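PDB 2PSB: YerB protein from Bacillus subtilis, which is of unknown function but is a putative membrane lipoprotein that interacts with PcrA. Local coordinates for residues 16-21 with 52-57; 72-77 with 290-295; 95-100 with 161-166. One frame throughout, in Å; residues are numbered along the deposited sequence.

Interaction 1: 16-21 with 52-57; sequences APLTGL and ADIVIE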
loop_
_atom_site.group_PDB
_atom_site.type_symbol
_atom_site.label_atom_id
_atom_site.label_comp_id
_atom_site.label_asym_id
_atom_site.label_seq_id
_atom_site.Cartn_x
_atom_site.Cartn_y
_atom_site.Cartn_z
ATOM N N ALA A 16 11.817 2.007 14.013
ATOM C CA ALA A 16 11.329 1.083 12.998
ATOM C C ALA A 16 11.713 1.634 11.623
ATOM O O ALA A 16 11.585 2.832 11.363
ATOM C CB ALA A 16 9.825 0.922 13.108
ATOM N N PRO A 17 12.195 0.758 10.728
ATOM C CA PRO A 17 12.628 1.085 9.365
ATOM C C PRO A 17 11.606 1.830 8.510
ATOM O O PRO A 17 11.921 2.818 7.857
ATOM C CB PRO A 17 12.942 -0.286 8.754
ATOM C CG PRO A 17 13.129 -1.186 9.933
ATOM C CD PRO A 17 12.131 -0.698 10.913
ATOM N N LEU A 18 10.376 1.341 8.520
ATOM C CA LEU A 18 9.338 1.918 7.686
ATOM C C LEU A 18 8.445 2.973 8.314
ATOM O O LEU A 18 7.561 3.512 7.646
ATOM C CB LEU A 18 8.500 0.778 7.108
ATOM C CG LEU A 18 9.379 -0.298 6.443
ATOM C CD1 LEU A 18 8.505 -1.265 5.666
ATOM C CD2 LEU A 18 10.412 0.359 5.511
ATOM N N THR A 19 8.692 3.297 9.577
ATOM C CA THR A 19 7.879 4.298 10.253
ATOM C C THR A 19 8.716 5.387 10.923
ATOM O O THR A 19 8.264 6.525 11.082
ATOM C CB THR A 19 6.988 3.642 11.307
ATOM O OG1 THR A 19 5.977 4.565 11.710
ATOM C CG2 THR A 19 7.811 3.257 12.514
ATOM N N GLY A 20 9.933 5.034 11.323
ATOM C CA GLY A 20 10.790 6.008 11.970
ATOM C C GLY A 20 10.471 6.188 13.441
ATOM O O GLY A 20 11.110 6.987 14.125
ATOM N N LEU A 21 9.469 5.454 13.920
ATOM C CA LEU A 21 9.060 5.500 15.319
ATOM C C LEU A 21 9.859 4.463 16.094
ATOM O O LEU A 21 10.248 3.430 15.546
ATOM C CB LEU A 21 7.564 5.194 15.452
ATOM C CG LEU A 21 6.508 6.303 15.339
ATOM C CD1 LEU A 21 7.050 7.536 14.668
ATOM C CD2 LEU A 21 5.319 5.752 14.571
ATOM N N ALA A 52 -0.577 -1.189 9.186
ATOM C CA ALA A 52 0.393 -1.100 8.087
ATOM C C ALA A 52 1.243 0.162 8.152
ATOM O O ALA A 52 0.734 1.256 8.415
ATOM C CB ALA A 52 -0.332 -1.170 6.724
ATOM N N ASP A 53 2.542 0.020 7.910
ATOM C CA ASP A 53 3.427 1.175 7.935
ATOM C C ASP A 53 3.276 1.989 6.648
ATOM O O ASP A 53 3.279 3.222 6.673
ATOM C CB ASP A 53 4.880 0.734 8.117
ATOM C CG ASP A 53 5.095 -0.078 9.389
ATOM O OD1 ASP A 53 4.350 0.117 10.360
ATOM O OD2 ASP A 53 6.032 -0.891 9.436
ATOM N N ILE A 54 3.123 1.282 5.532
ATOM C CA ILE A 54 2.974 1.893 4.216
ATOM C C ILE A 54 1.862 1.207 3.459
ATOM O O ILE A 54 1.770 -0.020 3.445
ATOM C CB ILE A 54 4.244 1.732 3.349
ATOM C CG1 ILE A 54 5.463 2.277 4.083
ATOM C CG2 ILE A 54 4.053 2.444 2.004
ATOM C CD1 ILE A 54 6.765 1.758 3.513
ATOM N N VAL A 55 1.012 2.004 2.830
ATOM C CA VAL A 55 -0.072 1.474 2.034
ATOM C C VAL A 55 0.002 2.167 0.679
ATOM O O VAL A 55 0.103 3.394 0.609
ATOM C CB VAL A 55 -1.443 1.745 2.677
ATOM C CG1 VAL A 55 -2.554 1.337 1.691
ATOM C CG2 VAL A 55 -1.576 0.946 3.994
ATOM N N ILE A 56 -0.029 1.379 -0.393
ATOM C CA ILE A 56 0.037 1.939 -1.736
ATOM C C ILE A 56 -1.220 1.617 -2.530
ATOM O O ILE A 56 -1.621 0.466 -2.651
ATOM C CB ILE A 56 1.287 1.433 -2.496
ATOM C CG1 ILE A 56 2.542 1.752 -1.673
ATOM C CG2 ILE A 56 1.402 2.132 -3.866
ATOM C CD1 ILE A 56 3.288 0.551 -1.168
ATOM N N GLU A 57 -1.853 2.660 -3.053
ATOM C CA GLU A 57 -3.066 2.509 -3.835
ATOM C C GLU A 57 -2.754 2.789 -5.294
ATOM O O GLU A 57 -2.027 3.727 -5.612
ATOM C CB GLU A 57 -4.145 3.476 -3.315
ATOM C CG GLU A 57 -5.459 3.480 -4.098
ATOM C CD GLU A 57 -6.505 4.407 -3.481
ATOM O OE1 GLU A 57 -7.694 4.257 -3.828
ATOM O OE2 GLU A 57 -6.144 5.285 -2.656
HETATM O O HOH W 1 8.662 -0.314 10.284
#

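Interaction 2: 72-77 with 290-295; sequences QSQMPE and PGKTWI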
loop_
_atom_site.group_PDB
_atom_site.type_symbol
_atom_site.label_atom_id
_atom_site.label_comp_id
_atom_site.label_asym_id
_atom_site.label_seq_id
_atom_site.Cartn_x
_atom_site.Cartn_y
_atom_site.Cartn_z
ATOM N N GLN A 72 5.431 -4.131 9.005
ATOM C CA GLN A 72 6.770 -4.407 9.509
ATOM C C GLN A 72 6.831 -4.081 10.995
ATOM O O GLN A 72 7.139 -4.954 11.801
ATOM C CB GLN A 72 7.809 -3.586 8.749
ATOM C CG GLN A 72 9.257 -3.999 8.978
ATOM C CD GLN A 72 9.751 -3.730 10.392
ATOM O OE1 GLN A 72 9.543 -2.648 10.945
ATOM N NE2 GLN A 72 10.431 -4.708 10.976
ATOM N N SER A 73 6.521 -2.836 11.360
ATOM C CA SER A 73 6.567 -2.421 12.769
ATOM C C SER A 73 5.363 -2.916 13.549
ATOM O O SER A 73 5.372 -2.920 14.779
ATOM C CB SER A 73 6.605 -0.901 12.896
ATOM O OG SER A 73 5.287 -0.386 12.828
ATOM N N GLN A 74 4.316 -3.292 12.827
ATOM C CA GLN A 74 3.089 -3.782 13.442
ATOM C C GLN A 74 2.485 -4.858 12.570
ATOM O O GLN A 74 2.188 -4.623 11.398
ATOM C CB GLN A 74 2.051 -2.668 13.596
ATOM C CG GLN A 74 2.360 -1.621 14.639
ATOM C CD GLN A 74 1.179 -0.696 14.861
ATOM O OE1 GLN A 74 0.669 -0.084 13.921
ATOM N NE2 GLN A 74 0.732 -0.596 16.107
HETATM N N MSE A 75 2.297 -6.041 13.141
HETATM C CA MSE A 75 1.713 -7.144 12.399
HETATM C C MSE A 75 0.227 -7.187 12.705
HETATM O O MSE A 75 -0.184 -6.970 13.841
HETATM C CB MSE A 75 2.378 -8.466 12.791
HETATM C CG MSE A 75 3.791 -8.631 12.267
HETATM SE SE MSE A 75 3.918 -8.477 10.334
HETATM C CE MSE A 75 5.488 -7.372 10.205
ATOM N N PRO A 76 -0.600 -7.452 11.686
ATOM C CA PRO A 76 -2.045 -7.506 11.897
ATOM C C PRO A 76 -2.560 -8.883 12.297
ATOM O O PRO A 76 -1.890 -9.895 12.085
ATOM C CB PRO A 76 -2.590 -7.075 10.544
ATOM C CG PRO A 76 -1.644 -7.749 9.609
ATOM C CD PRO A 76 -0.285 -7.493 10.245
ATOM N N GLU A 77 -3.745 -8.908 12.899
ATOM C CA GLU A 77 -4.383 -10.163 13.283
ATOM C C GLU A 77 -4.837 -10.707 11.936
ATOM O O GLU A 77 -4.101 -11.425 11.259
ATOM C CB GLU A 77 -5.613 -9.901 14.162
ATOM C CG GLU A 77 -5.346 -9.178 15.475
ATOM C CD GLU A 77 -4.615 -10.047 16.476
ATOM O OE1 GLU A 77 -4.463 -9.624 17.642
ATOM O OE2 GLU A 77 -4.187 -11.155 16.095
ATOM N N PRO A 290 7.933 10.930 10.773
ATOM C CA PRO A 290 7.762 9.614 11.408
ATOM C C PRO A 290 6.282 9.197 11.505
ATOM O O PRO A 290 5.430 9.990 11.895
ATOM C CB PRO A 290 8.397 9.809 12.783
ATOM C CG PRO A 290 9.453 10.840 12.534
ATOM C CD PRO A 290 8.771 11.820 11.598
ATOM N N GLY A 291 5.978 7.956 11.131
ATOM C CA GLY A 291 4.602 7.487 11.197
ATOM C C GLY A 291 4.151 6.732 9.960
ATOM O O GLY A 291 4.971 6.259 9.176
ATOM N N LYS A 292 2.843 6.607 9.789
ATOM C CA LYS A 292 2.301 5.908 8.640
ATOM C C LYS A 292 2.300 6.766 7.377
ATOM O O LYS A 292 2.109 7.992 7.429
ATOM C CB LYS A 292 0.881 5.423 8.932
ATOM C CG LYS A 292 0.797 4.069 9.642
ATOM C CD LYS A 292 1.261 4.123 11.081
ATOM C CE LYS A 292 0.978 2.803 11.822
ATOM N NZ LYS A 292 1.873 1.658 11.436
ATOM N N THR A 293 2.520 6.104 6.244
ATOM C CA THR A 293 2.551 6.772 4.943
ATOM C C THR A 293 1.621 6.108 3.940
ATOM O O THR A 293 1.597 4.885 3.806
ATOM C CB THR A 293 3.974 6.780 4.328
ATOM O OG1 THR A 293 4.847 7.552 5.153
ATOM C CG2 THR A 293 3.958 7.379 2.913
ATOM N N TRP A 294 0.843 6.929 3.249
ATOM C CA TRP A 294 -0.063 6.447 2.217
ATOM C C TRP A 294 0.380 7.009 0.879
ATOM O O TRP A 294 0.481 8.227 0.707
ATOM C CB TRP A 294 -1.492 6.875 2.483
ATOM C CG TRP A 294 -2.308 5.818 3.143
ATOM C CD1 TRP A 294 -2.187 5.378 4.434
ATOM C CD2 TRP A 294 -3.419 5.109 2.580
ATOM N NE1 TRP A 294 -3.160 4.452 4.711
ATOM C CE2 TRP A 294 -3.929 4.265 3.592
ATOM C CE3 TRP A 294 -4.032 5.103 1.319
ATOM C CZ2 TRP A 294 -5.030 3.423 3.388
ATOM C CZ3 TRP A 294 -5.123 4.268 1.112
ATOM C CH2 TRP A 294 -5.612 3.437 2.142
ATOM N N ILE A 295 0.649 6.111 -0.059
ATOM C CA ILE A 295 1.093 6.485 -1.395
ATOM C C ILE A 295 -0.017 6.240 -2.400
ATOM O O ILE A 295 -0.583 5.139 -2.478
ATOM C CB ILE A 295 2.345 5.672 -1.826
ATOM C CG1 ILE A 295 3.471 5.879 -0.811
ATOM C CG2 ILE A 295 2.794 6.096 -3.231
ATOM C CD1 ILE A 295 4.784 5.325 -1.224
#

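Interaction 3: 95-100 with 161-166; sequences GFDSIF and LKQETN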
loop_
_atom_site.group_PDB
_atom_site.type_symbol
_atom_site.label_atom_id
_atom_site.label_comp_id
_atom_site.label_asym_id
_atom_site.label_seq_id
_atom_site.Cartn_x
_atom_site.Cartn_y
_atom_site.Cartn_z
ATOM N N GLY A 95 10.608 -3.630 -3.034
ATOM C CA GLY A 95 11.391 -2.516 -2.541
ATOM C C GLY A 95 11.854 -2.803 -1.127
ATOM O O GLY A 95 12.785 -2.171 -0.633
ATOM N N PHE A 96 11.202 -3.769 -0.482
ATOM C CA PHE A 96 11.529 -4.163 0.877
ATOM C C PHE A 96 11.757 -5.672 1.002
ATOM O O PHE A 96 11.841 -6.191 2.109
ATOM C CB PHE A 96 10.402 -3.731 1.822
ATOM C CG PHE A 96 9.971 -2.305 1.630
ATOM C CD1 PHE A 96 9.090 -1.962 0.609
ATOM C CD2 PHE A 96 10.489 -1.294 2.433
ATOM C CE1 PHE A 96 8.733 -0.621 0.389
ATOM C CE2 PHE A 96 10.137 0.044 2.219
ATOM C CZ PHE A 96 9.263 0.376 1.199
ATOM N N ASP A 97 11.844 -6.359 -0.138
ATOM C CA ASP A 97 12.061 -7.811 -0.182
ATOM C C ASP A 97 11.058 -8.503 0.735
ATOM O O ASP A 97 11.365 -9.486 1.419
ATOM C CB ASP A 97 13.501 -8.139 0.243
ATOM C CG ASP A 97 13.879 -9.591 -0.021
ATOM O OD1 ASP A 97 13.604 -10.080 -1.140
ATOM O OD2 ASP A 97 14.458 -10.239 0.881
ATOM N N SER A 98 9.844 -7.976 0.735
ATOM C CA SER A 98 8.787 -8.490 1.582
ATOM C C SER A 98 8.165 -9.781 1.096
ATOM O O SER A 98 8.194 -10.102 -0.095
ATOM C CB SER A 98 7.663 -7.455 1.727
ATOM O OG SER A 98 7.945 -6.248 1.023
ATOM N N ILE A 99 7.615 -10.524 2.048
ATOM C CA ILE A 99 6.901 -11.748 1.747
ATOM C C ILE A 99 5.640 -11.203 1.075
ATOM O O ILE A 99 4.904 -10.406 1.666
ATOM C CB ILE A 99 6.538 -12.499 3.039
ATOM C CG1 ILE A 99 7.800 -13.139 3.620
ATOM C CG2 ILE A 99 5.447 -13.532 2.772
ATOM C CD1 ILE A 99 7.653 -13.606 5.061
ATOM N N PHE A 100 5.421 -11.622 -0.171
ATOM C CA PHE A 100 4.299 -11.171 -0.982
ATOM C C PHE A 100 3.050 -12.029 -0.823
ATOM O O PHE A 100 3.010 -13.175 -1.264
ATOM C CB PHE A 100 4.731 -11.157 -2.446
ATOM C CG PHE A 100 3.791 -10.427 -3.352
ATOM C CD1 PHE A 100 3.607 -9.047 -3.221
ATOM C CD2 PHE A 100 3.118 -11.101 -4.363
ATOM C CE1 PHE A 100 2.767 -8.344 -4.092
ATOM C CE2 PHE A 100 2.269 -10.402 -5.249
ATOM C CZ PHE A 100 2.097 -9.022 -5.110
ATOM N N LEU A 161 11.683 -15.424 7.997
ATOM C CA LEU A 161 10.758 -14.498 8.640
ATOM C C LEU A 161 11.489 -13.337 9.283
ATOM O O LEU A 161 10.881 -12.352 9.680
ATOM C CB LEU A 161 9.935 -15.231 9.703
ATOM C CG LEU A 161 8.858 -16.202 9.209
ATOM C CD1 LEU A 161 8.367 -17.073 10.354
ATOM C CD2 LEU A 161 7.707 -15.400 8.612
ATOM N N LYS A 162 12.802 -13.462 9.396
ATOM C CA LYS A 162 13.597 -12.411 10.000
ATOM C C LYS A 162 14.670 -11.925 9.069
ATOM O O LYS A 162 15.368 -12.709 8.452
ATOM C CB LYS A 162 14.246 -12.884 11.307
ATOM C CG LYS A 162 13.288 -12.940 12.480
ATOM C CD LYS A 162 14.031 -13.108 13.793
ATOM C CE LYS A 162 13.057 -13.220 14.956
ATOM N NZ LYS A 162 12.165 -12.025 15.077
ATOM N N GLN A 163 14.772 -10.610 8.962
ATOM C CA GLN A 163 15.784 -9.965 8.144
ATOM C C GLN A 163 15.702 -8.486 8.457
ATOM O O GLN A 163 14.672 -7.997 8.918
ATOM C CB GLN A 163 15.546 -10.198 6.646
ATOM C CG GLN A 163 14.313 -9.540 6.075
ATOM C CD GLN A 163 14.338 -9.492 4.553
ATOM O OE1 GLN A 163 14.635 -10.495 3.888
ATOM N NE2 GLN A 163 14.012 -8.322 3.990
ATOM N N GLU A 164 16.799 -7.781 8.239
ATOM C CA GLU A 164 16.819 -6.355 8.491
ATOM C C GLU A 164 16.587 -5.664 7.157
ATOM O O GLU A 164 17.120 -6.091 6.132
ATOM C CB GLU A 164 18.167 -5.945 9.086
ATOM C CG GLU A 164 18.477 -6.637 10.406
ATOM C CD GLU A 164 19.931 -6.495 10.829
ATOM O OE1 GLU A 164 20.384 -5.351 11.054
ATOM O OE2 GLU A 164 20.620 -7.534 10.933
ATOM N N THR A 165 15.780 -4.611 7.165
ATOM C CA THR A 165 15.505 -3.886 5.938
ATOM C C THR A 165 16.033 -2.457 6.071
ATOM O O THR A 165 15.966 -1.856 7.150
ATOM C CB THR A 165 13.978 -3.903 5.604
ATOM O OG1 THR A 165 13.415 -2.605 5.793
ATOM C CG2 THR A 165 13.247 -4.895 6.502
ATOM N N ASN A 166 16.598 -1.929 4.985
ATOM C CA ASN A 166 17.132 -0.572 5.014
ATOM C C ASN A 166 15.979 0.396 5.256
ATOM O O ASN A 166 14.992 0.408 4.512
ATOM C CB ASN A 166 17.845 -0.236 3.701
ATOM C CG ASN A 166 18.729 1.000 3.820
ATOM O OD1 ASN A 166 19.625 1.051 4.667
ATOM N ND2 ASN A 166 18.476 2.005 2.982
#

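Interaction 1: 16-21 with 52-57
Leu18, Asp53 and Ile54 carry this buried contact, in which the N-terminal loop 16-21 is laid against the beginning of strand 54-59. Leu18 and Asp53 point their side chains toward each other and meet at the beta-carbons, Leu18 CB lying 3.8 Å from Asp53 CB. From there the carboxylate runs on alongside the leucine, so that Asp53 OD2 is also 3.8 Å from Leu18 CB. Further out, the leucine meets Ile54, the two side chains crossing at about a right angle. Ile54 reaches the loop with the end of its chain: with CG1 anti to its carbonyl carbon (chi1 -55°) and the chain extended beyond it, Ile54 CD1 comes to 4.1 Å from Leu18 CD1 and equally far from Leu18 CB.

No direct hydrogen bond joins the two segments; a water supplies the polar link. It accepts from Leu18 N at 3.0 Å and donates to Asp53 OD2 at 2.8 Å, giving the loop amide an indirect hold on the carboxylate. The other oxygen, Asp53 OD1, is hydrogen-bonded to Ser73 OG and forms a salt bridge with Lys292 NZ, so both ends of the carboxylate are engaged. The loop itself is folded tightly, with Gly20 N bonding to Ala16 O at 2.8 Å.

The strand starts with a classic beta bulge, in which Asp53 and Ile54 together sit across from Ile70 of strand 65-71. It places two consecutive residues opposite one, and both of them serve the loop: the aspartate with its water, the isoleucine with its methyl. Leu18 thus has a charged group beside its CB and apolar carbon near its tip, and the buried carboxylate, held by a water, a serine and a lysine, is probably kept ionised.

Interaction 2: 72-77 with 290-295
At the end of a beta-sheet where strand 65-71 runs out into a loop and strand 293-298 is about to begin, Gln74 of the loop meets Lys292, the residue just before the strand. The sole hydrogen bond across the contact is weak: Lys292 NZ donates to Gln74 OE1 at 3.3 Å. The adjoining methylene comes up as well, Lys292 CE being 3.6 Å from the same oxygen, and the two side chains cross at about a right angle. Gln74 is extended beyond CG and offers only its carbonyl end. The lysine chain is bent at chi2 (70°) and chi4 (73°), and its ammonium group ends at the loop. Ser73 OG stands 4.2 Å from Lys292 NZ, near but not bonded to it.

The amide oxygen is a secondary partner for the ammonium, whose main one is Asp53, a salt bridge, with a further weak hydrogen bond to Ala52 O. This is the carboxylate that also holds Ser73, so serine and lysine stand side by side at a shared acceptor. Strand 54-59 lies between the other two, antiparallel to 65-71 and parallel to 293-298, so the lysine spans its starting end, linking N-terminal and C-terminal family regions.

Interaction 3: 95-100 with 161-166
Asp97 and Gln163 meet end-on where the loop 161-166 passes the turn leading into strand 99-102. The carboxylate lies beyond the end of the amide and nearly in its plane, the two planes 22° apart, and Asp97 OD2 is 3.7 Å from Gln163 CD. The aspartate swings outward to this position with CG anti to the backbone N (chi1 -169°). Gln163 starts with its CG between the backbone N and the carbonyl carbon (chi1 67°), then runs out extended, which carries the amide across to the turn. With an alanine here, the Asp97 carboxylate would probably lose its amide neighbour and a gap would be likely to open between loop and turn.

A second, apolar contact lies further along: Ile99 CD1 meets Leu161 CD2 at 4.0 Å, the two branches slanting across each other. Leu161 sets out away from the 95-100 segment, and only the end of its side chain comes back to the isoleucine. At the other end of the contact the backbones come closer, Phe96 CA to Thr165 CA being 6.4 Å.

Ile99 opens strand 99-102, which pairs in parallel with strand 33-37 in the sheet; its backbone bonds to Pro32 and Ala34. Asp97, just before it, points its side chain toward the loop.

Two arginines outside the segments help set both sides: Arg31 donates through NE to Asp97 O, pairs through its backbone with Leu161 and is touched by the Gln163 side chain, while Arg276, on strand 276-281, bonds to Gly95 O with NE and to Asn166 O with NH2.

Overall arrangement
Interaction 1 is the buried contact of the three; interactions 2 and 3 lie at the surface. Interactions 1 and 2 are practically one site, their centres about 4 Å apart, serving the neighbouring strands 54-59 and 293-298. Asp53 is the residue both share, and Thr19 O with Gly291 N joins their backbones. Interaction 3 is centred about 13 Å from interaction 1 but touches it through Phe96, whose ring packs on Leu18 and Ile54; with interaction 2 it makes no touch. The chemistry follows place: apolar carbon and a water-bridged carboxylate inside, a weak lysine–amide bond at the strand ends, and a mixed polar and aliphatic contact farther out.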